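Local structure of programmed cell death 6-interacting protein (Homo sapiens, 5WA1) at residues 90-95 with 138-143; 182-187 with 203-208. The protein takes part in endocytosis, multivesicular body biogenesis, membrane repair, cytokinesis and apoptosis, and its Bro1 domain, the part described here, binds CHMP4 proteins of ESCRT-III. All blocks are in the same frame, centred on the assembly; numbering follows the deposited sequence.

Interaction 1: 90-95 with 138-143; sequences LRYYDQ and GYEKSC
The flat groups of Tyr-92 and Tyr-93 both meet the helix of residues 138-143 with an edge. In the plane of the Tyr-92 ring, beside its hydroxyl on the CE2 side, lies OE2 of Glu-140; the carbonyl O of Lys-141 approaches the CD1-CE1 side of the Tyr-93 ring, roughly level with it. Outside the two segments Tyr-92 also packs on Val-144 and on Ala-74 of helix 56-75, and Tyr-93 on Val-144 and Leu-145.

Tyr-92 OH donates a short hydrogen bond of 2.5 Å to Glu-140 OE2, on the anti lone pair, the one turned away from the other carboxylate oxygen. Ring and carboxylate planes stand almost perpendicular, 88° apart. With CG of Glu-140 opposite the backbone N (chi1 174°) the chain leaves its helix, and the bend about CB-CG (chi2 85°) turns the carboxylate so that OE2 faces the hydroxyl. One residue further along each helix, Tyr-93 CE1 comes within 3.5 Å of Lys-141 O and 4.1 Å of Lys-141 CB, where the aliphatic root of the lysine meets the aromatic rim. There the backbones are nearest, with 6.4 Å between the CA atoms of Tyr-93 and Lys-141.

The contact joins helix 83-97 to helix 137-157 within the Bro1 domain, and tyrosine suits it by spanning the gap with a stiff apolar ring that ends in a donor. Three of the four touching residues are buried, so the glutamate needs its partners: Arg-71 forms a salt bridge to OE2, and Trp-116 NE1 donates to OE1. With a cation and two neutral donors gripping it, the carboxylate probably stays ionised, and its charge would strengthen the bond from the Tyr-92 hydroxyl.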
# COMPACT_ATOMS: atom_id res chain seq x y z
N LEU A 90 13.39 3.96 -7.24
CA LEU A 90 12.66 5.03 -7.92
C LEU A 90 13.47 5.62 -9.05
O LEU A 90 12.96 5.86 -10.15
CB LEU A 90 12.28 6.12 -6.92
CG LEU A 90 11.33 5.67 -5.81
CD1 LEU A 90 11.08 6.83 -4.86
CD2 LEU A 90 10.04 5.15 -6.40
N ARG A 91 14.76 5.87 -8.80
CA ARG A 91 15.62 6.42 -9.84
C ARG A 91 15.71 5.48 -11.03
O ARG A 91 15.66 5.91 -12.19
CB ARG A 91 17.01 6.71 -9.27
CG ARG A 91 17.98 7.26 -10.31
CD ARG A 91 19.42 7.25 -9.83
NE ARG A 91 20.35 7.48 -10.94
CZ ARG A 91 21.67 7.36 -10.86
NH1 ARG A 91 22.24 7.00 -9.72
NH2 ARG A 91 22.42 7.59 -11.93
N TYR A 92 15.84 4.17 -10.77
CA TYR A 92 15.95 3.23 -11.88
C TYR A 92 14.65 3.15 -12.67
O TYR A 92 14.69 2.99 -13.90
CB TYR A 92 16.38 1.86 -11.37
CG TYR A 92 16.47 0.79 -12.43
CD1 TYR A 92 17.40 0.88 -13.46
CD2 TYR A 92 15.60 -0.30 -12.42
CE1 TYR A 92 17.48 -0.09 -14.44
CE2 TYR A 92 15.67 -1.28 -13.41
CZ TYR A 92 16.61 -1.17 -14.42
OH TYR A 92 16.69 -2.13 -15.40
N TYR A 93 13.50 3.29 -12.01
CA TYR A 93 12.24 3.35 -12.74
C TYR A 93 12.17 4.59 -13.63
O TYR A 93 11.75 4.51 -14.79
CB TYR A 93 11.04 3.33 -11.78
CG TYR A 93 9.72 3.37 -12.49
CD1 TYR A 93 9.19 2.23 -13.08
CD2 TYR A 93 8.99 4.55 -12.60
CE1 TYR A 93 7.98 2.26 -13.75
CE2 TYR A 93 7.77 4.59 -13.25
CZ TYR A 93 7.27 3.44 -13.82
OH TYR A 93 6.06 3.47 -14.48
N ASP A 94 12.58 5.75 -13.09
CA ASP A 94 12.61 6.96 -13.90
C ASP A 94 13.52 6.80 -15.12
O ASP A 94 13.18 7.24 -16.22
CB ASP A 94 13.07 8.15 -13.06
CG ASP A 94 12.02 8.64 -12.09
OD1 ASP A 94 10.84 8.24 -12.23
OD2 ASP A 94 12.36 9.43 -11.19
N GLN A 95 14.67 6.16 -14.93
CA GLN A 95 15.63 6.06 -16.02
C GLN A 95 15.09 5.19 -17.15
O GLN A 95 15.20 5.56 -18.33
CB GLN A 95 16.97 5.52 -15.50
CG GLN A 95 18.14 5.79 -16.43
CD GLN A 95 18.30 7.26 -16.76
OE1 GLN A 95 18.94 8.02 -16.02
NE2 GLN A 95 17.73 7.68 -17.89
N GLY A 138 8.55 -2.70 -21.25
CA GLY A 138 7.33 -2.56 -20.47
C GLY A 138 7.23 -3.57 -19.35
O GLY A 138 6.72 -3.27 -18.27
N TYR A 139 7.71 -4.79 -19.59
CA TYR A 139 7.76 -5.80 -18.54
C TYR A 139 8.72 -5.38 -17.42
O TYR A 139 8.39 -5.50 -16.24
CB TYR A 139 8.20 -7.15 -19.13
CG TYR A 139 8.26 -8.31 -18.16
CD1 TYR A 139 7.23 -8.55 -17.26
CD2 TYR A 139 9.34 -9.19 -18.17
CE1 TYR A 139 7.28 -9.63 -16.38
CE2 TYR A 139 9.40 -10.27 -17.31
CZ TYR A 139 8.37 -10.48 -16.41
OH TYR A 139 8.45 -11.56 -15.55
N GLU A 140 9.90 -4.89 -17.80
CA GLU A 140 10.87 -4.45 -16.79
C GLU A 140 10.31 -3.30 -15.97
O GLU A 140 10.36 -3.33 -14.73
CB GLU A 140 12.18 -4.06 -17.47
CG GLU A 140 13.21 -3.44 -16.54
CD GLU A 140 14.05 -4.47 -15.80
OE1 GLU A 140 13.66 -5.66 -15.76
OE2 GLU A 140 15.11 -4.08 -15.26
N LYS A 141 9.77 -2.27 -16.64
CA LYS A 141 9.11 -1.17 -15.94
C LYS A 141 8.08 -1.67 -14.94
O LYS A 141 8.02 -1.19 -13.79
CB LYS A 141 8.41 -0.25 -16.95
CG LYS A 141 9.33 0.61 -17.81
CD LYS A 141 8.56 1.20 -18.99
CE LYS A 141 7.25 1.85 -18.54
NZ LYS A 141 6.39 2.20 -19.71
N SER A 142 7.23 -2.62 -15.35
CA SER A 142 6.14 -3.06 -14.49
C SER A 142 6.66 -3.76 -13.25
O SER A 142 6.13 -3.56 -12.15
CB SER A 142 5.20 -4.00 -15.26
OG SER A 142 4.48 -3.29 -16.25
N CYS A 143 7.67 -4.61 -13.41
CA CYS A 143 8.22 -5.34 -12.27
C CYS A 143 9.01 -4.41 -11.36
O CYS A 143 8.98 -4.56 -10.14
CB CYS A 143 9.11 -6.48 -12.76
SG CYS A 143 8.25 -7.71 -13.75

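Interaction 2: 182-187 with 203-208; sequences LHIKET and DTVGTL
Val-205 and Ile-184 touch in an antiparallel helix pair of the Bro1 domain, where helix 164-191 gives way to helix 202-226. The axes of the two segments run 155° apart in direction and approach to 8.0 Å. The close approach is consistent with glycine at position 206, where the lysine chain lies directly against the backbone.

The tight part is centred on Val-205 CG2. This methyl sits between the backbone N and the carbonyl carbon of its own residue and points across the interface, lying 3.6 Å from both N and CA of Lys-185. A beta-branched residue suits the place, offering a compact methyl directly to the opposing backbone. Deeper in, Ile-184 CG2 meets the same methyl at 4.2 Å, and Phe-146 of helix 137-157 packs on both Ile-184 and Val-205. The aliphatic part of Lys-185 belongs to this packed side too, with its CD resting 3.6 Å from Gly-206 CA.

Only the end of the lysine is loose. Lys-185 is exposed, and its extended chain carries the ammonium onward past the neighbouring helix, toward Asp-203. The two charged groups are too far apart for contact, so any attraction is probably weak: Lys-185 NZ lies 6.6 Å from Asp-203 OD1.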
# COMPACT_ATOMS: atom_id res chain seq x y z
N LEU A 182 -1.76 0.53 -8.49
CA LEU A 182 -2.87 0.88 -9.37
C LEU A 182 -2.38 1.24 -10.76
O LEU A 182 -3.04 0.92 -11.76
CB LEU A 182 -3.67 2.04 -8.78
CG LEU A 182 -4.92 2.39 -9.56
CD1 LEU A 182 -5.88 1.20 -9.55
CD2 LEU A 182 -5.57 3.62 -8.98
N HIS A 183 -1.23 1.92 -10.85
CA HIS A 183 -0.65 2.19 -12.17
C HIS A 183 -0.31 0.90 -12.90
O HIS A 183 -0.52 0.79 -14.11
CB HIS A 183 0.58 3.08 -12.03
CG HIS A 183 1.07 3.63 -13.34
ND1 HIS A 183 2.23 3.22 -13.94
CD2 HIS A 183 0.54 4.58 -14.15
CE1 HIS A 183 2.40 3.87 -15.07
NE2 HIS A 183 1.39 4.71 -15.23
N ILE A 184 0.21 -0.10 -12.17
CA ILE A 184 0.50 -1.38 -12.80
C ILE A 184 -0.79 -2.02 -13.30
O ILE A 184 -0.84 -2.58 -14.40
CB ILE A 184 1.26 -2.31 -11.84
CG1 ILE A 184 2.56 -1.66 -11.38
CG2 ILE A 184 1.55 -3.65 -12.51
CD1 ILE A 184 3.31 -2.49 -10.38
N LYS A 185 -1.85 -1.95 -12.49
CA LYS A 185 -3.13 -2.53 -12.89
C LYS A 185 -3.59 -1.99 -14.24
O LYS A 185 -4.04 -2.75 -15.10
CB LYS A 185 -4.18 -2.26 -11.82
CG LYS A 185 -5.59 -2.70 -12.20
CD LYS A 185 -6.59 -2.43 -11.10
CE LYS A 185 -7.99 -2.83 -11.54
NZ LYS A 185 -9.03 -2.32 -10.61
N GLU A 186 -3.44 -0.68 -14.45
CA GLU A 186 -3.99 -0.03 -15.63
C GLU A 186 -3.10 -0.14 -16.86
O GLU A 186 -3.56 0.16 -17.97
CB GLU A 186 -4.26 1.44 -15.31
CG GLU A 186 -5.28 1.63 -14.20
CD GLU A 186 -5.37 3.07 -13.74
OE1 GLU A 186 -4.33 3.76 -13.72
OE2 GLU A 186 -6.49 3.51 -13.38
N THR A 187 -1.84 -0.57 -16.72
CA THR A 187 -0.90 -0.53 -17.82
C THR A 187 -0.22 -1.85 -18.14
O THR A 187 0.36 -1.98 -19.22
CB THR A 187 0.20 0.52 -17.55
OG1 THR A 187 0.94 0.14 -16.39
CG2 THR A 187 -0.42 1.90 -17.33
N ASP A 203 -5.78 -8.10 -11.49
CA ASP A 203 -6.59 -8.45 -10.33
C ASP A 203 -5.77 -8.40 -9.04
O ASP A 203 -6.24 -7.90 -8.02
CB ASP A 203 -7.22 -9.82 -10.52
CG ASP A 203 -8.56 -9.76 -11.22
OD1 ASP A 203 -8.79 -8.77 -11.94
OD2 ASP A 203 -9.37 -10.69 -11.04
N THR A 204 -4.54 -8.92 -9.08
CA THR A 204 -3.72 -8.95 -7.89
C THR A 204 -3.29 -7.55 -7.47
O THR A 204 -3.38 -7.19 -6.29
CB THR A 204 -2.49 -9.83 -8.11
OG1 THR A 204 -2.91 -11.14 -8.50
CG2 THR A 204 -1.66 -9.92 -6.83
N VAL A 205 -2.79 -6.74 -8.42
CA VAL A 205 -2.27 -5.43 -8.04
C VAL A 205 -3.40 -4.46 -7.74
O VAL A 205 -3.23 -3.52 -6.96
CB VAL A 205 -1.31 -4.86 -9.12
CG1 VAL A 205 0.05 -5.55 -9.03
CG2 VAL A 205 -1.91 -5.00 -10.51
N GLY A 206 -4.58 -4.67 -8.34
CA GLY A 206 -5.74 -3.90 -7.91
C GLY A 206 -6.09 -4.15 -6.46
O GLY A 206 -6.43 -3.22 -5.72
N THR A 207 -6.00 -5.41 -6.01
CA THR A 207 -6.29 -5.69 -4.61
C THR A 207 -5.20 -5.13 -3.70
O THR A 207 -5.50 -4.54 -2.66
CB THR A 207 -6.47 -7.20 -4.39
OG1 THR A 207 -7.62 -7.65 -5.09
CG2 THR A 207 -6.65 -7.51 -2.90
N LEU A 208 -3.94 -5.30 -4.08
CA LEU A 208 -2.85 -4.69 -3.31
C LEU A 208 -3.02 -3.18 -3.23
O LEU A 208 -2.72 -2.58 -2.19
CB LEU A 208 -1.50 -5.03 -3.94
CG LEU A 208 -1.12 -6.51 -3.90
CD1 LEU A 208 0.16 -6.75 -4.71
CD2 LEU A 208 -0.93 -6.96 -2.47

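Interactions 1 and 2 follow one another along the chain, with centres about 15 Å apart, and they meet on helix 164-191, which is touched by helix 137-157 through Ser-142 and by helix 83-97 through Tyr-93. Two contacts connect them: Ser-142 O lies 3.5 Å from Ile-184 CD1, and Tyr-93 OH lies 3.7 Å from His-183 CE1. Ile-184 thus takes part in both, whereas His-183 faces interaction 1. The two differ in chemistry, interaction 1 being buried around a polar network and interaction 2 mainly apolar with a charged margin. Of the four segments, 203-208 alone falls within the region that interacts with CHMP4A, CHMP4B and CHMP4C.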